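Local structure of histone-lysine N-methyltransferase SETMAR (3BO5) at residues C64-C69 and R110-C115; A156-F162 and F196-I202; N178-R184 and A260-D266. The protein dimethylates histone H3 on lysine through its SET methyltransferase domain, the part described here, and as a transposase fusion takes part in DNA double-strand break repair. The protein carries 2 engineered substitutions. All coordinates share one frame; numbering follows the deposited sequence.

Contact 1 comes first along the chain: residues 64-69 and 110-115 close a largely irregular loop in the pre-SET region, and both segments are finished before the other contacts begin. Contacts 2 and 3 cross, their segments following one another as 156-162, 178-184, 196-202 and 260-266. Contact 2 closes the 33 residues that hold most of helix 162-169, contact 3 the longer run from 184 to 260. They touch within one sheet, where strand 260-266 is joined through 181-185 and 193-199 to strand 151-160. Centres of contacts 2 and 3 are about 10 Å apart; that of zinc-bound contact 1 is about 33 and 34 Å from theirs.

Contact 1. Residues C64-C69 and R110-C115; sequences CVKTPC and RCSDHC. With ZN (zinc ion), chain C; ZN (zinc ion), chain D.
Cys69 SG meets both Cys111 and Cys115 across the shared zinc ion of chain C, and metal bonds are the main tie between residues 64-69 and 110-115. Cys69 SG bridges two metals: it lies 2.4 Å from the zinc of chain C and also binds the zinc of chain D. Cys111 SG and Cys115 SG supply two more ligands to the chain C ion, and Cys105 completes its four. Cys64 SG binds the chain D ion at 2.3 Å, with Cys62 and Cys74 filling the other two places. This is part of the triangular three-zinc cluster of the pre-SET domain, in which some cysteines serve two metals.

The two cysteines of 110-115 reach their common metal differently. Cys111 holds SG between its backbone N and carbonyl carbon (chi1 58°), whereas Cys115 swings SG opposite its backbone N (chi1 174°). A type I turn from Ser112 to Cys115 brings them together; inside it Ser112 OG accepts from His114 N at 2.9 Å, an ST turn.

Non-metal contacts gather at the other end. Val65 CG2 packs on Arg110 CB at 4.0 Å, while Val65 CG1 lies over one face of the Arg110 guanidinium. Water bridges the backbones here, donating to Cys64 O at 2.8 Å and accepting from Arg110 N at 2.7 Å. A second water donates to Arg110 O and only weakly to Val65 O.

Neither segment belongs to a helix or strand. Residues 64-69 lie in the loop between strands 45-46 and 102-103, and residues 110-115 in the loop between strands 102-103 and 128-132, where Arg118 donates to Cys111 O.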
loop_
_atom_site.group_PDB
_atom_site.type_symbol
_atom_site.label_atom_id
_atom_site.label_comp_id
_atom_site.label_asym_id
_atom_site.label_seq_id
_atom_site.Cartn_x
_atom_site.Cartn_y
_atom_site.Cartn_z
ATOM N N CYS A 64 8.985 -20.823 16.179
ATOM C CA CYS A 64 8.268 -20.694 17.441
ATOM C C CYS A 64 7.035 -21.525 17.341
ATOM O O CYS A 64 6.325 -21.489 16.309
ATOM C CB CYS A 64 7.828 -19.253 17.598
ATOM S SG CYS A 64 9.183 -18.113 17.313
ATOM N N VAL A 65 6.833 -22.390 18.321
ATOM C CA VAL A 65 5.540 -23.082 18.367
ATOM C C VAL A 65 5.076 -23.226 19.793
ATOM O O VAL A 65 3.867 -23.036 20.065
ATOM C CB VAL A 65 5.564 -24.440 17.685
ATOM C CG1 VAL A 65 6.618 -25.381 18.345
ATOM C CG2 VAL A 65 4.064 -25.023 17.637
ATOM N N LYS A 66 6.029 -23.353 20.723
ATOM C CA LYS A 66 5.607 -23.620 22.103
ATOM C C LYS A 66 5.236 -22.352 22.829
ATOM O O LYS A 66 4.518 -22.403 23.794
ATOM C CB LYS A 66 6.733 -24.300 22.852
ATOM C CG LYS A 66 6.994 -25.741 22.380
ATOM C CD LYS A 66 7.912 -26.494 23.296
ATOM C CE LYS A 66 9.303 -25.990 23.274
ATOM N NZ LYS A 66 10.212 -27.162 23.535
ATOM N N THR A 67 5.797 -21.222 22.428
ATOM C CA THR A 67 5.520 -19.950 23.145
ATOM C C THR A 67 5.388 -18.877 22.092
ATOM O O THR A 67 5.816 -19.116 20.950
ATOM C CB THR A 67 6.693 -19.538 24.121
ATOM O OG1 THR A 67 7.905 -19.427 23.377
ATOM C CG2 THR A 67 6.879 -20.609 25.205
ATOM N N PRO A 68 4.818 -17.729 22.441
ATOM C CA PRO A 68 4.622 -16.695 21.429
ATOM C C PRO A 68 5.933 -16.205 20.804
ATOM O O PRO A 68 7.038 -16.273 21.363
ATOM C CB PRO A 68 3.972 -15.540 22.209
ATOM C CG PRO A 68 3.184 -16.310 23.327
ATOM C CD PRO A 68 4.146 -17.393 23.733
ATOM N N CYS A 69 5.743 -15.622 19.616
ATOM C CA CYS A 69 6.831 -15.062 18.929
ATOM C C CYS A 69 7.237 -13.777 19.663
ATOM O O CYS A 69 6.450 -12.814 19.789
ATOM C CB CYS A 69 6.386 -14.725 17.489
ATOM S SG CYS A 69 6.037 -16.221 16.593
ATOM N N ARG A 110 4.824 -21.648 12.667
ATOM C CA ARG A 110 3.867 -22.483 13.356
ATOM C C ARG A 110 3.215 -21.777 14.502
ATOM O O ARG A 110 2.306 -22.353 15.114
ATOM C CB ARG A 110 4.525 -23.751 13.831
ATOM C CG ARG A 110 4.765 -24.660 12.645
ATOM C CD ARG A 110 6.052 -25.413 12.785
ATOM N NE ARG A 110 5.894 -26.374 13.850
ATOM C CZ ARG A 110 6.841 -27.205 14.258
ATOM N NH1 ARG A 110 6.581 -28.042 15.263
ATOM N NH2 ARG A 110 8.028 -27.187 13.673
ATOM N N CYS A 111 3.596 -20.508 14.740
ATOM C CA CYS A 111 2.796 -19.711 15.669
ATOM C C CYS A 111 1.339 -19.625 15.225
ATOM O O CYS A 111 1.014 -19.794 14.026
ATOM C CB CYS A 111 3.383 -18.295 15.837
ATOM S SG CYS A 111 3.463 -17.493 14.177
ATOM N N SER A 112 0.426 -19.339 16.143
ATOM C CA SER A 112 -0.980 -19.335 15.780
ATOM C C SER A 112 -1.343 -18.147 14.953
ATOM O O SER A 112 -0.557 -17.161 14.835
ATOM C CB SER A 112 -1.895 -19.338 16.997
ATOM O OG SER A 112 -1.982 -18.049 17.534
ATOM N N ASP A 113 -2.551 -18.176 14.400
ATOM C CA ASP A 113 -2.938 -17.038 13.583
ATOM C C ASP A 113 -3.199 -15.800 14.466
ATOM O O ASP A 113 -3.378 -14.683 13.958
ATOM C CB ASP A 113 -4.056 -17.377 12.570
ATOM C CG ASP A 113 -3.555 -18.229 11.357
ATOM O OD1 ASP A 113 -4.326 -19.117 10.939
ATOM O OD2 ASP A 113 -2.431 -18.011 10.798
ATOM N N HIS A 114 -3.135 -15.976 15.790
ATOM C CA HIS A 114 -3.222 -14.881 16.760
ATOM C C HIS A 114 -1.904 -14.186 17.073
ATOM O O HIS A 114 -1.815 -13.251 17.885
ATOM C CB HIS A 114 -3.937 -15.347 18.021
ATOM C CG HIS A 114 -5.272 -15.936 17.705
ATOM N ND1 HIS A 114 -5.537 -17.289 17.815
ATOM C CD2 HIS A 114 -6.383 -15.375 17.164
ATOM C CE1 HIS A 114 -6.775 -17.524 17.412
ATOM N NE2 HIS A 114 -7.310 -16.380 17.009
ATOM N N CYS A 115 -0.851 -14.665 16.420
ATOM C CA CYS A 115 0.436 -14.121 16.685
ATOM C C CYS A 115 0.371 -12.601 16.426
ATOM O O CYS A 115 -0.180 -12.169 15.422
ATOM C CB CYS A 115 1.455 -14.739 15.701
ATOM S SG CYS A 115 3.116 -14.023 15.810
HETATM ZN ZN ZN C . 4.529 -15.584 14.887
HETATM ZN ZN ZN D . 8.252 -16.657 15.749
HETATM O O HOH W 1 7.177 -22.295 13.740
HETATM O O HOH W 2 1.676 -22.542 17.562
#

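Contact 2. Residues A156-F162 and F196-I202; sequences AGEVLGF and FVDPTYI
Antiparallel strand pairing joins Glu158 and Val159 to Asp198 and Val197 in the SET domain, linking strand 151-160 to strand 193-199 in the mixed sheet. Glu158 and Asp198 form a hydrogen-bonded pair: Asp198 N reaches Glu158 O at 2.7 Å in the carbonyl plane, while Glu158 N comes to Asp198 O from above that plane. Val159 faces Val197 in the next, non-hydrogen-bonded pair. Gly157 CA comes 4.0 Å from Pro199 CA, and the corner at 200-202 folds back over the glycine, with Ile202 O 3.2 Å from Gly157 CA.

Glu158, Leu160, Phe196 and Asp198 share one face of the sheet. Leu160 CD1 packs against Asp198 CB at 3.5 Å, and Val165 of helix 162-169 touches both Leu160 and Phe196. Arg168 of that helix forms salt bridges to Glu158 OE1 and Asp198 OD2, probably easing the repulsion between these carboxylates. The Phe162 and Phe196 rings meet obliquely, their planes at 85°.

From Asp198 an Asx turn leads into the corner: OD1 accepts from Thr200 N above the carboxylate plane. The same oxygen also accepts from Thr200 OG1 on its syn lone pair. Glu158 OE1 lies in the plane of the Tyr201 ring, 3.8 Å from Tyr201 CD2 at its edge.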
loop_
_atom_site.group_PDB
_atom_site.type_symbol
_atom_site.label_atom_id
_atom_site.label_comp_id
_atom_site.label_asym_id
_atom_site.label_seq_id
_atom_site.Cartn_x
_atom_site.Cartn_y
_atom_site.Cartn_z
ATOM N N ALA A 156 -1.705 -2.796 -3.901
ATOM C CA ALA A 156 -1.479 -4.145 -4.522
ATOM C C ALA A 156 -1.921 -4.145 -5.997
ATOM O O ALA A 156 -2.867 -3.530 -6.340
ATOM C CB ALA A 156 -2.294 -5.244 -3.744
ATOM N N GLY A 157 -1.167 -4.840 -6.845
ATOM C CA GLY A 157 -1.556 -4.934 -8.256
ATOM C C GLY A 157 -0.563 -5.783 -8.967
ATOM O O GLY A 157 -0.047 -6.728 -8.399
ATOM N N GLU A 158 -0.441 -5.580 -10.284
ATOM C CA GLU A 158 0.522 -6.413 -10.997
ATOM C C GLU A 158 1.930 -6.046 -10.591
ATOM O O GLU A 158 2.278 -4.846 -10.531
ATOM C CB GLU A 158 0.440 -6.096 -12.497
ATOM C CG GLU A 158 -0.839 -6.535 -13.148
ATOM C CD GLU A 158 -0.842 -6.207 -14.612
ATOM O OE1 GLU A 158 -1.350 -5.157 -14.983
ATOM O OE2 GLU A 158 -0.233 -7.008 -15.341
ATOM N N VAL A 159 2.732 -7.069 -10.379
ATOM C CA VAL A 159 4.167 -6.876 -10.076
ATOM C C VAL A 159 4.893 -6.970 -11.406
ATOM O O VAL A 159 4.737 -7.963 -12.128
ATOM C CB VAL A 159 4.651 -7.960 -9.124
ATOM C CG1 VAL A 159 6.137 -7.864 -8.860
ATOM C CG2 VAL A 159 3.884 -7.751 -7.772
ATOM N N LEU A 160 5.617 -5.921 -11.772
ATOM C CA LEU A 160 6.118 -5.773 -13.158
ATOM C C LEU A 160 7.623 -5.768 -13.118
ATOM O O LEU A 160 8.289 -5.415 -12.154
ATOM C CB LEU A 160 5.712 -4.420 -13.713
ATOM C CG LEU A 160 4.243 -4.130 -13.846
ATOM C CD1 LEU A 160 3.978 -2.746 -14.491
ATOM C CD2 LEU A 160 3.561 -5.226 -14.623
ATOM N N GLY A 161 8.203 -6.134 -14.255
ATOM C CA GLY A 161 9.602 -5.836 -14.413
ATOM C C GLY A 161 9.870 -4.421 -14.931
ATOM O O GLY A 161 8.981 -3.730 -15.467
ATOM N N PHE A 162 11.154 -4.036 -14.818
ATOM C CA PHE A 162 11.565 -2.692 -15.144
ATOM C C PHE A 162 11.206 -2.294 -16.600
ATOM O O PHE A 162 10.695 -1.209 -16.845
ATOM C CB PHE A 162 13.076 -2.582 -14.893
ATOM C CG PHE A 162 13.630 -1.207 -15.014
ATOM C CD1 PHE A 162 14.239 -0.640 -13.909
ATOM C CD2 PHE A 162 13.699 -0.531 -16.233
ATOM C CE1 PHE A 162 14.805 0.647 -14.024
ATOM C CE2 PHE A 162 14.249 0.758 -16.331
ATOM C CZ PHE A 162 14.780 1.343 -15.250
ATOM N N PHE A 196 8.261 -3.165 -8.662
ATOM C CA PHE A 196 7.335 -2.247 -9.349
ATOM C C PHE A 196 5.975 -2.829 -9.208
ATOM O O PHE A 196 5.737 -3.972 -9.549
ATOM C CB PHE A 196 7.719 -2.107 -10.840
ATOM C CG PHE A 196 9.076 -1.591 -11.029
ATOM C CD1 PHE A 196 9.329 -0.230 -10.999
ATOM C CD2 PHE A 196 10.149 -2.476 -11.233
ATOM C CE1 PHE A 196 10.637 0.235 -11.178
ATOM C CE2 PHE A 196 11.450 -2.013 -11.376
ATOM C CZ PHE A 196 11.683 -0.663 -11.342
ATOM N N VAL A 197 5.042 -1.975 -8.756
ATOM C CA VAL A 197 3.655 -2.451 -8.590
ATOM C C VAL A 197 2.721 -1.581 -9.362
ATOM O O VAL A 197 2.827 -0.370 -9.284
ATOM C CB VAL A 197 3.289 -2.356 -7.142
ATOM C CG1 VAL A 197 1.864 -2.743 -6.944
ATOM C CG2 VAL A 197 4.210 -3.352 -6.332
ATOM N N ASP A 198 1.804 -2.185 -10.085
ATOM C CA ASP A 198 0.963 -1.393 -10.982
ATOM C C ASP A 198 -0.467 -1.864 -10.816
ATOM O O ASP A 198 -0.835 -2.933 -11.389
ATOM C CB ASP A 198 1.373 -1.601 -12.478
ATOM C CG ASP A 198 0.560 -0.741 -13.387
ATOM O OD1 ASP A 198 -0.263 0.031 -12.900
ATOM O OD2 ASP A 198 0.720 -0.848 -14.625
ATOM N N PRO A 199 -1.324 -1.113 -10.092
ATOM C CA PRO A 199 -2.713 -1.497 -9.939
ATOM C C PRO A 199 -3.629 -0.843 -10.975
ATOM O O PRO A 199 -4.854 -0.787 -10.797
ATOM C CB PRO A 199 -3.064 -0.962 -8.519
ATOM C CG PRO A 199 -2.305 0.310 -8.477
ATOM C CD PRO A 199 -0.974 0.016 -9.214
ATOM N N THR A 200 -3.057 -0.395 -12.117
ATOM C CA THR A 200 -3.850 0.332 -13.117
ATOM C C THR A 200 -4.977 -0.518 -13.666
ATOM O O THR A 200 -6.121 -0.068 -13.750
ATOM C CB THR A 200 -3.038 0.725 -14.324
ATOM O OG1 THR A 200 -1.997 1.614 -13.877
ATOM C CG2 THR A 200 -3.875 1.448 -15.348
ATOM N N TYR A 201 -4.643 -1.744 -14.075
ATOM C CA TYR A 201 -5.677 -2.657 -14.678
ATOM C C TYR A 201 -6.182 -3.708 -13.738
ATOM O O TYR A 201 -7.365 -4.080 -13.780
ATOM C CB TYR A 201 -5.025 -3.388 -15.875
ATOM C CG TYR A 201 -4.409 -2.395 -16.846
ATOM C CD1 TYR A 201 -5.204 -1.528 -17.556
ATOM C CD2 TYR A 201 -3.007 -2.316 -16.976
ATOM C CE1 TYR A 201 -4.631 -0.608 -18.427
ATOM C CE2 TYR A 201 -2.432 -1.424 -17.851
ATOM C CZ TYR A 201 -3.272 -0.540 -18.552
ATOM O OH TYR A 201 -2.751 0.434 -19.419
ATOM N N ILE A 202 -5.254 -4.239 -12.916
ATOM C CA ILE A 202 -5.594 -5.278 -11.934
ATOM C C ILE A 202 -5.028 -4.761 -10.619
ATOM O O ILE A 202 -3.814 -4.553 -10.511
ATOM C CB ILE A 202 -4.878 -6.582 -12.317
ATOM C CG1 ILE A 202 -5.250 -6.950 -13.786
ATOM C CG2 ILE A 202 -5.309 -7.652 -11.322
ATOM C CD1 ILE A 202 -4.506 -8.099 -14.256
HETATM O O HOH W 3 -2.543 -3.453 -13.454
HETATM O O HOH W 4 8.992 -5.855 -9.607
#

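Contact 3. Residues N178-R184 and A260-D266; sequences NYIIAIR and ASKERLD. Engineered in segment 260-266: Ala260 (natural residue Glu), Ser261 (natural residue Asp). With SAH (S-adenosyl-L-homocysteine), chain F.
Asn178 O receives Arg264 NH2 at 2.7 Å, in a nearly straight bond (168°) that lies in the carbonyl plane and close to the guanidinium plane. Bends at chi2 and chi3 of Arg264 (-87° and -69°) fold the guanidinium back toward residues 178-180. Its edge also faces SAH, with NH2 3.3 Å from the sulfur SD, while NE donates to a water that bridges to Ile180 O and Leu265 O. Arg264 NH1 is hydrogen-bonded to Tyr247 OH, and Tyr249 adds a cation-pi contact.

Beyond this site strands 181-184 and 260-266 pair antiparallel. Backbone bonds run from Ala182 N to Glu263 O and from Glu263 N to Ala182 O, both 2.8 Å; Arg184 and the engineered Ser261 exchange a similar pair. Leu265 CD2 packs on Ala182 CB, 4.0 Å away. Arg184 NH2 makes a long salt bridge to Glu263 OE1 at 3.6 Å; one water bridges the two soundly, a second only weakly on the arginine side. Arg184 NE pairs with Glu194.

Tyr179 OH donates to SAH OXT at 2.8 Å. These bonds are consistent with the strand pair and the residues leading into it shaping one side of the cofactor pocket: the tyrosine holds the carboxylate, and the anchored arginine sets its edge beside the sulfur.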
loop_
_atom_site.group_PDB
_atom_site.type_symbol
_atom_site.label_atom_id
_atom_site.label_comp_id
_atom_site.label_asym_id
_atom_site.label_seq_id
_atom_site.Cartn_x
_atom_site.Cartn_y
_atom_site.Cartn_z
ATOM N N ASN A 178 -2.085 8.040 -13.070
ATOM C CA ASN A 178 -0.789 7.297 -13.134
ATOM C C ASN A 178 -0.743 6.466 -11.864
ATOM O O ASN A 178 -0.927 7.063 -10.784
ATOM C CB ASN A 178 0.332 8.318 -13.058
ATOM C CG ASN A 178 0.320 9.267 -14.246
ATOM O OD1 ASN A 178 -0.127 10.437 -14.145
ATOM N ND2 ASN A 178 0.730 8.764 -15.368
ATOM N N TYR A 179 -0.522 5.142 -11.975
ATOM C CA TYR A 179 -0.566 4.319 -10.743
ATOM C C TYR A 179 0.663 3.511 -10.436
ATOM O O TYR A 179 0.750 2.907 -9.363
ATOM C CB TYR A 179 -1.734 3.288 -10.851
ATOM C CG TYR A 179 -3.120 3.821 -11.038
ATOM C CD1 TYR A 179 -3.623 4.003 -12.309
ATOM C CD2 TYR A 179 -3.920 4.123 -9.954
ATOM C CE1 TYR A 179 -4.908 4.542 -12.483
ATOM C CE2 TYR A 179 -5.171 4.606 -10.071
ATOM C CZ TYR A 179 -5.701 4.814 -11.365
ATOM O OH TYR A 179 -6.947 5.341 -11.597
ATOM N N ILE A 180 1.640 3.425 -11.363
ATOM C CA ILE A 180 2.766 2.567 -11.084
ATOM C C ILE A 180 3.598 3.151 -9.964
ATOM O O ILE A 180 3.828 4.380 -9.932
ATOM C CB ILE A 180 3.655 2.415 -12.349
ATOM C CG1 ILE A 180 2.779 1.869 -13.482
ATOM C CG2 ILE A 180 4.812 1.465 -12.065
ATOM C CD1 ILE A 180 3.615 1.576 -14.736
ATOM N N ILE A 181 4.083 2.303 -9.065
ATOM C CA ILE A 181 4.980 2.773 -8.023
ATOM C C ILE A 181 6.246 1.919 -8.061
ATOM O O ILE A 181 6.218 0.692 -8.365
ATOM C CB ILE A 181 4.316 2.666 -6.577
ATOM C CG1 ILE A 181 5.156 3.405 -5.570
ATOM C CG2 ILE A 181 4.077 1.193 -6.184
ATOM C CD1 ILE A 181 4.435 3.548 -4.172
ATOM N N ALA A 182 7.363 2.581 -7.781
ATOM C CA ALA A 182 8.671 1.927 -7.744
ATOM C C ALA A 182 9.222 1.928 -6.333
ATOM O O ALA A 182 9.356 2.970 -5.691
ATOM C CB ALA A 182 9.680 2.631 -8.691
ATOM N N ILE A 183 9.522 0.746 -5.825
ATOM C CA ILE A 183 10.018 0.587 -4.473
ATOM C C ILE A 183 11.476 0.129 -4.611
ATOM O O ILE A 183 11.763 -0.869 -5.227
ATOM C CB ILE A 183 9.240 -0.488 -3.687
ATOM C CG1 ILE A 183 7.750 -0.241 -3.752
ATOM C CG2 ILE A 183 9.767 -0.608 -2.200
ATOM C CD1 ILE A 183 7.383 1.158 -3.256
ATOM N N ARG A 184 12.396 0.861 -4.029
ATOM C CA ARG A 184 13.797 0.418 -4.056
ATOM C C ARG A 184 14.280 0.326 -2.635
ATOM O O ARG A 184 14.183 1.295 -1.896
ATOM C CB ARG A 184 14.672 1.376 -4.903
ATOM C CG ARG A 184 14.174 1.408 -6.359
ATOM C CD ARG A 184 15.153 2.124 -7.272
ATOM N NE ARG A 184 14.748 1.932 -8.673
ATOM C CZ ARG A 184 13.824 2.666 -9.304
ATOM N NH1 ARG A 184 13.558 2.419 -10.592
ATOM N NH2 ARG A 184 13.175 3.644 -8.664
ATOM N N ALA A 260 15.017 2.944 1.695
ATOM C CA ALA A 260 13.828 2.546 0.910
ATOM C C ALA A 260 13.087 3.684 0.268
ATOM O O ALA A 260 12.257 4.330 0.921
ATOM C CB ALA A 260 12.862 1.706 1.757
ATOM N N SER A 261 13.319 3.875 -1.026
ATOM C CA SER A 261 12.602 4.909 -1.774
ATOM C C SER A 261 11.282 4.274 -2.263
ATOM O O SER A 261 11.221 3.090 -2.579
ATOM C CB SER A 261 13.452 5.385 -2.944
ATOM O OG SER A 261 13.776 4.323 -3.797
ATOM N N LYS A 262 10.212 5.094 -2.328
ATOM C CA LYS A 262 8.893 4.587 -2.704
ATOM C C LYS A 262 8.305 5.689 -3.561
ATOM O O LYS A 262 7.793 6.677 -3.054
ATOM C CB LYS A 262 8.017 4.273 -1.449
ATOM C CG LYS A 262 8.551 3.060 -0.586
ATOM C CD LYS A 262 8.369 3.145 0.938
ATOM C CE LYS A 262 9.387 4.051 1.508
ATOM N NZ LYS A 262 9.818 3.639 2.843
ATOM N N GLU A 263 8.473 5.551 -4.890
ATOM C CA GLU A 263 8.142 6.650 -5.796
ATOM C C GLU A 263 7.096 6.283 -6.817
ATOM O O GLU A 263 7.263 5.325 -7.593
ATOM C CB GLU A 263 9.398 7.024 -6.581
ATOM C CG GLU A 263 10.501 7.388 -5.595
ATOM C CD GLU A 263 11.819 7.599 -6.277
ATOM O OE1 GLU A 263 12.434 6.598 -6.687
ATOM O OE2 GLU A 263 12.207 8.770 -6.410
ATOM N N ARG A 264 6.056 7.106 -6.876
ATOM C CA ARG A 264 5.076 6.950 -7.945
ATOM C C ARG A 264 5.632 7.474 -9.263
ATOM O O ARG A 264 6.316 8.494 -9.302
ATOM C CB ARG A 264 3.774 7.675 -7.606
ATOM C CG ARG A 264 3.037 6.943 -6.531
ATOM C CD ARG A 264 2.141 5.849 -7.102
ATOM N NE ARG A 264 0.996 6.281 -7.863
ATOM C CZ ARG A 264 -0.247 6.408 -7.351
ATOM N NH1 ARG A 264 -0.457 6.062 -6.078
ATOM N NH2 ARG A 264 -1.248 6.810 -8.115
ATOM N N LEU A 265 5.329 6.791 -10.361
ATOM C CA LEU A 265 5.977 7.174 -11.638
ATOM C C LEU A 265 4.946 7.783 -12.574
ATOM O O LEU A 265 3.754 7.441 -12.513
ATOM C CB LEU A 265 6.526 5.914 -12.307
ATOM C CG LEU A 265 7.498 5.087 -11.439
ATOM C CD1 LEU A 265 7.926 3.856 -12.279
ATOM C CD2 LEU A 265 8.650 5.862 -10.899
ATOM N N ASP A 266 5.413 8.669 -13.462
ATOM C CA ASP A 266 4.504 9.090 -14.524
ATOM C C ASP A 266 5.314 9.319 -15.792
ATOM O O ASP A 266 6.523 9.011 -15.849
ATOM C CB ASP A 266 3.679 10.294 -14.099
ATOM C CG ASP A 266 4.423 11.610 -14.201
ATOM O OD1 ASP A 266 5.664 11.595 -14.046
ATOM O OD2 ASP A 266 3.714 12.694 -14.370
HETATM N N SAH F . -7.724 10.110 -8.462
HETATM C CA SAH F . -7.374 8.746 -8.976
HETATM C CB SAH F . -6.846 7.816 -7.857
HETATM C CG SAH F . -5.368 8.145 -7.581
HETATM S SD SAH F . -4.302 7.681 -8.976
HETATM C C SAH F . -8.617 8.156 -9.680
HETATM O O SAH F . -9.602 8.854 -9.899
HETATM O OXT SAH F . -8.575 6.926 -10.008
HETATM C "C5'" SAH F . -3.352 9.202 -9.164
HETATM C "C4'" SAH F . -4.080 10.323 -9.902
HETATM O "O4'" SAH F . -5.036 10.967 -9.054
HETATM C "C3'" SAH F . -3.173 11.437 -10.332
HETATM O "O3'" SAH F . -2.540 11.127 -11.604
HETATM C "C2'" SAH F . -4.084 12.626 -10.431
HETATM O "O2'" SAH F . -4.981 12.528 -11.553
HETATM C "C1'" SAH F . -4.967 12.396 -9.220
HETATM N N9 SAH F . -4.379 12.918 -7.970
HETATM C C8 SAH F . -3.965 12.202 -6.850
HETATM N N7 SAH F . -3.587 13.056 -5.919
HETATM C C5 SAH F . -3.772 14.314 -6.370
HETATM C C6 SAH F . -3.487 15.563 -5.777
HETATM N N6 SAH F . -3.046 15.764 -4.534
HETATM N N1 SAH F . -3.756 16.662 -6.587
HETATM C C2 SAH F . -4.247 16.531 -7.848
HETATM N N3 SAH F . -4.563 15.334 -8.459
HETATM C C4 SAH F . -4.236 14.259 -7.688
HETATM O O HOH W 5 2.076 6.565 -10.367
HETATM O O HOH W 6 2.303 5.287 -13.586
HETATM O O HOH W 7 12.027 4.165 -5.772
HETATM O O HOH W 8 11.954 5.922 -9.407
#